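Local coordinates for adenylate kinase (Schistosoma mansoni, PDB 3UMF), which catalyses the reversible transfer of a phosphoryl group between adenine nucleotides, turning ATP and AMP into two molecules of ADP, at residues V141-K152 against E164-R172. Sequence-based numbering, arbitrary orientation.
Sequences VSEEVMRKRLLK and EETIVKRFR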
loop_
_atom_site.group_PDB
_atom_site.type_symbol
_atom_site.label_atom_id
_atom_site.label_comp_id
_atom_site.label_asym_id
_atom_site.label_seq_id
_atom_site.Cartn_x
_atom_site.Cartn_y
_atom_site.Cartn_z
ATOM N N VAL A 141 9.995 10.166 -2.346
ATOM C CA VAL A 141 11.058 10.984 -1.768
ATOM C C VAL A 141 12.412 10.554 -2.324
ATOM O O VAL A 141 12.620 9.382 -2.635
ATOM C CB VAL A 141 11.089 10.903 -0.222
ATOM C CG1 VAL A 141 9.862 11.572 0.375
ATOM C CG2 VAL A 141 11.200 9.454 0.244
ATOM N N SER A 142 13.326 11.508 -2.455
ATOM C CA SER A 142 14.685 11.216 -2.896
ATOM C C SER A 142 15.466 10.607 -1.740
ATOM O O SER A 142 15.030 10.676 -0.589
ATOM C CB SER A 142 15.375 12.493 -3.369
ATOM O OG SER A 142 15.591 13.369 -2.277
ATOM N N GLU A 143 16.613 10.007 -2.040
ATOM C CA GLU A 143 17.451 9.434 -0.993
ATOM C C GLU A 143 17.924 10.532 -0.044
ATOM O O GLU A 143 18.013 10.324 1.165
ATOM C CB GLU A 143 18.646 8.694 -1.599
ATOM C CG GLU A 143 19.466 7.904 -0.593
ATOM C CD GLU A 143 20.577 7.107 -1.243
ATOM O OE1 GLU A 143 20.285 6.316 -2.166
ATOM O OE2 GLU A 143 21.749 7.272 -0.837
ATOM N N GLU A 144 18.201 11.705 -0.610
ATOM C CA GLU A 144 18.652 12.871 0.146
ATOM C C GLU A 144 17.612 13.337 1.168
ATOM O O GLU A 144 17.949 13.677 2.305
ATOM C CB GLU A 144 18.984 14.024 -0.810
ATOM C CG GLU A 144 19.921 13.653 -1.961
ATOM C CD GLU A 144 19.188 13.229 -3.228
ATOM O OE1 GLU A 144 18.939 14.098 -4.095
ATOM O OE2 GLU A 144 18.866 12.028 -3.367
ATOM N N VAL A 145 16.349 13.365 0.752
ATOM C CA VAL A 145 15.248 13.732 1.641
ATOM C C VAL A 145 15.073 12.707 2.764
ATOM O O VAL A 145 14.899 13.074 3.925
ATOM C CB VAL A 145 13.924 13.890 0.861
ATOM C CG1 VAL A 145 12.732 13.864 1.802
ATOM C CG2 VAL A 145 13.942 15.181 0.045
ATOM N N MET A 146 15.117 11.425 2.413
ATOM C CA MET A 146 15.039 10.356 3.405
ATOM C C MET A 146 16.136 10.482 4.464
ATOM O O MET A 146 15.866 10.364 5.660
ATOM C CB MET A 146 15.101 8.984 2.722
ATOM C CG MET A 146 15.126 7.784 3.667
ATOM S SD MET A 146 16.761 7.367 4.322
ATOM C CE MET A 146 17.660 6.923 2.832
ATOM N N ARG A 147 17.370 10.712 4.020
ATOM C CA ARG A 147 18.513 10.871 4.923
ATOM C C ARG A 147 18.336 12.046 5.886
ATOM O O ARG A 147 18.625 11.934 7.079
ATOM C CB ARG A 147 19.809 11.076 4.120
ATOM C CG ARG A 147 20.305 9.862 3.335
ATOM C CD ARG A 147 21.556 10.224 2.536
ATOM N NE ARG A 147 22.090 9.109 1.756
ATOM C CZ ARG A 147 23.103 8.341 2.146
ATOM N NH1 ARG A 147 23.693 8.563 3.312
ATOM N NH2 ARG A 147 23.526 7.351 1.371
ATOM N N LYS A 148 17.872 13.175 5.358
ATOM C CA LYS A 148 17.681 14.381 6.159
ATOM C C LYS A 148 16.548 14.168 7.156
ATOM O O LYS A 148 16.494 14.800 8.212
ATOM C CB LYS A 148 17.367 15.567 5.239
ATOM C CG LYS A 148 17.387 16.929 5.911
ATOM C CD LYS A 148 15.984 17.412 6.246
ATOM N N ARG A 149 15.649 13.253 6.813
ATOM C CA ARG A 149 14.468 12.990 7.617
ATOM C C ARG A 149 14.727 11.953 8.719
ATOM O O ARG A 149 14.316 12.148 9.864
ATOM C CB ARG A 149 13.323 12.540 6.697
ATOM C CG ARG A 149 11.930 12.788 7.231
ATOM C CD ARG A 149 10.892 12.684 6.122
ATOM N NE ARG A 149 10.506 13.995 5.597
ATOM C CZ ARG A 149 9.702 14.171 4.552
ATOM N NH1 ARG A 149 9.205 13.122 3.910
ATOM N NH2 ARG A 149 9.400 15.396 4.145
ATOM N N LEU A 150 15.429 10.869 8.387
ATOM C CA LEU A 150 15.596 9.748 9.323
ATOM C C LEU A 150 16.975 9.659 9.978
ATOM O O LEU A 150 17.113 9.141 11.089
ATOM C CB LEU A 150 15.319 8.415 8.611
ATOM C CG LEU A 150 13.988 8.253 7.871
ATOM C CD1 LEU A 150 13.900 6.867 7.248
ATOM C CD2 LEU A 150 12.816 8.502 8.812
ATOM N N LEU A 151 18.000 10.143 9.290
ATOM C CA LEU A 151 19.369 9.879 9.726
ATOM C C LEU A 151 20.069 11.119 10.274
ATOM O O LEU A 151 19.585 12.242 10.117
ATOM C CB LEU A 151 20.181 9.276 8.573
ATOM C CG LEU A 151 19.481 8.191 7.740
ATOM C CD1 LEU A 151 20.397 7.707 6.630
ATOM C CD2 LEU A 151 19.028 7.023 8.608
ATOM N N LYS A 152 21.209 10.907 10.920
ATOM C CA LYS A 152 21.979 12.002 11.496
ATOM C C LYS A 152 22.600 12.860 10.393
ATOM O O LYS A 152 22.898 12.363 9.308
ATOM C CB LYS A 152 23.075 11.443 12.413
ATOM C CG LYS A 152 23.689 12.460 13.360
ATOM C CD LYS A 152 25.171 12.643 13.077
ATOM C CE LYS A 152 25.972 12.821 14.356
ATOM N NZ LYS A 152 25.646 14.084 15.067
ATOM N N GLU A 164 22.135 3.181 10.162
ATOM C CA GLU A 164 21.736 4.147 9.144
ATOM C C GLU A 164 21.934 3.590 7.731
ATOM O O GLU A 164 21.089 3.785 6.857
ATOM C CB GLU A 164 22.499 5.464 9.323
ATOM C CG GLU A 164 22.180 6.185 10.629
ATOM C CD GLU A 164 22.882 7.522 10.752
ATOM O OE1 GLU A 164 23.854 7.761 10.002
ATOM O OE2 GLU A 164 22.459 8.342 11.598
ATOM N N GLU A 165 23.043 2.890 7.518
ATOM C CA GLU A 165 23.327 2.292 6.216
ATOM C C GLU A 165 22.324 1.192 5.868
ATOM O O GLU A 165 21.987 1.006 4.697
ATOM C CB GLU A 165 24.765 1.762 6.150
ATOM C CG GLU A 165 25.190 1.204 4.787
ATOM C CD GLU A 165 25.418 2.280 3.726
ATOM O OE1 GLU A 165 25.137 3.471 3.987
ATOM O OE2 GLU A 165 25.889 1.933 2.620
ATOM N N THR A 166 21.845 0.470 6.879
ATOM C CA THR A 166 20.808 -0.537 6.661
ATOM C C THR A 166 19.546 0.105 6.085
ATOM O O THR A 166 18.930 -0.429 5.160
ATOM C CB THR A 166 20.459 -1.288 7.962
ATOM O OG1 THR A 166 21.604 -2.023 8.410
ATOM C CG2 THR A 166 19.302 -2.258 7.729
ATOM N N ILE A 167 19.176 1.260 6.627
ATOM C CA ILE A 167 18.011 2.002 6.152
ATOM C C ILE A 167 18.236 2.569 4.746
ATOM O O ILE A 167 17.318 2.592 3.919
ATOM C CB ILE A 167 17.643 3.140 7.132
ATOM C CG1 ILE A 167 17.154 2.549 8.459
ATOM C CG2 ILE A 167 16.588 4.057 6.534
ATOM C CD1 ILE A 167 16.742 3.593 9.474
ATOM N N VAL A 168 19.455 3.025 4.473
ATOM C CA VAL A 168 19.801 3.474 3.126
ATOM C C VAL A 168 19.619 2.337 2.121
ATOM O O VAL A 168 18.998 2.524 1.076
ATOM C CB VAL A 168 21.242 4.029 3.053
ATOM C CG1 VAL A 168 21.668 4.217 1.606
ATOM C CG2 VAL A 168 21.341 5.346 3.816
ATOM N N LYS A 169 20.140 1.159 2.453
ATOM C CA LYS A 169 19.982 -0.027 1.608
ATOM C C LYS A 169 18.522 -0.456 1.475
ATOM O O LYS A 169 18.098 -0.923 0.417
ATOM C CB LYS A 169 20.807 -1.196 2.152
ATOM C CG LYS A 169 22.305 -0.966 2.140
ATOM C CD LYS A 169 22.776 -0.450 0.793
ATOM C CE LYS A 169 24.295 -0.432 0.730
ATOM N NZ LYS A 169 24.793 0.741 -0.033
ATOM N N ARG A 170 17.756 -0.311 2.550
ATOM C CA ARG A 170 16.337 -0.653 2.503
ATOM C C ARG A 170 15.597 0.300 1.567
ATOM O O ARG A 170 14.688 -0.107 0.841
ATOM C CB ARG A 170 15.721 -0.622 3.902
ATOM C CG ARG A 170 14.278 -1.108 3.953
ATOM C CD ARG A 170 13.726 -1.035 5.368
ATOM N NE ARG A 170 14.486 -1.878 6.287
ATOM C CZ ARG A 170 14.338 -1.866 7.607
ATOM N NH1 ARG A 170 13.457 -1.052 8.168
ATOM N NH2 ARG A 170 15.074 -2.665 8.365
ATOM N N PHE A 171 16.001 1.567 1.589
ATOM C CA PHE A 171 15.466 2.576 0.681
ATOM C C PHE A 171 15.762 2.218 -0.778
ATOM O O PHE A 171 14.878 2.260 -1.630
ATOM C CB PHE A 171 16.056 3.955 1.012
ATOM C CG PHE A 171 15.651 5.039 0.051
ATOM C CD1 PHE A 171 14.532 5.817 0.299
ATOM C CD2 PHE A 171 16.385 5.279 -1.101
ATOM C CE1 PHE A 171 14.154 6.816 -0.585
ATOM C CE2 PHE A 171 16.006 6.271 -1.993
ATOM C CZ PHE A 171 14.889 7.041 -1.730
ATOM N N ARG A 172 17.016 1.878 -1.058
ATOM C CA ARG A 172 17.443 1.575 -2.417
ATOM C C ARG A 172 16.835 0.267 -2.903
ATOM O O ARG A 172 16.470 0.146 -4.073
ATOM C CB ARG A 172 18.968 1.521 -2.505
ATOM C CG ARG A 172 19.653 2.845 -2.200
ATOM C CD ARG A 172 21.166 2.720 -2.331
ATOM N NE ARG A 172 21.840 3.986 -2.037
ATOM C CZ ARG A 172 23.156 4.127 -1.926
ATOM N NH1 ARG A 172 23.954 3.079 -2.086
ATOM N NH2 ARG A 172 23.673 5.317 -1.657
HETATM O O HOH W 1 24.085 10.084 8.930
#
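Glu143, in the first turn of helix 143-150, reaches across to Phe171 and Arg172 of helix 161-177; its aliphatic CB and CG can lie against a ring while its carboxylate reaches on to the arginines. CB lies against the Phe171 ring, 3.6 Å from CE2. CG, placed anti to the backbone N (chi1 -172°), continues past the same ring, and the extended chain then delivers the carboxylate to two arginines. Arg172 grips it side-on: NE donates to OE1 over 2.8 Å, and NH2 donates to OE2 on its syn lone pair. OE2 also takes both NE and NH2 of Arg147, one turn along its own helix, from the anti side; the Arg147 NH2 bond is 2.8 Å. Three N-H groups thus converge on one oxygen, and this shared negative charge probably offsets the closeness of the two guanidinium groups. Val168, branched at CB, can serve both: CG2 lies over one face of Arg147 and CG1 over one face of Arg172, each offset toward the rim.

Val141 O lies at the edge of the Phe171 ring, near its plane, 3.4 Å from CZ. Flexible Met146, bent at chi2 and chi3, brings CE to 3.8 Å from Phe171 CB. At the other end Leu151 spreads its methyl groups between Val168 and the Glu164 stem. Beyond that stem, Glu164 OE2 accepts from Lys152 N over 2.9 Å, from above the carboxylate plane, while a water joins Glu164 OE1 to Lys152 O just past the helix.

Segments 143-150 and 164-172 run roughly antiparallel, their axes at 146° and 10.9 Å apart at closest approach. The first follows parallel-sheet strand 135-140, and the partly unmodelled connection between them probably corresponds to the short lid of adenylate kinases, which these helices would flank.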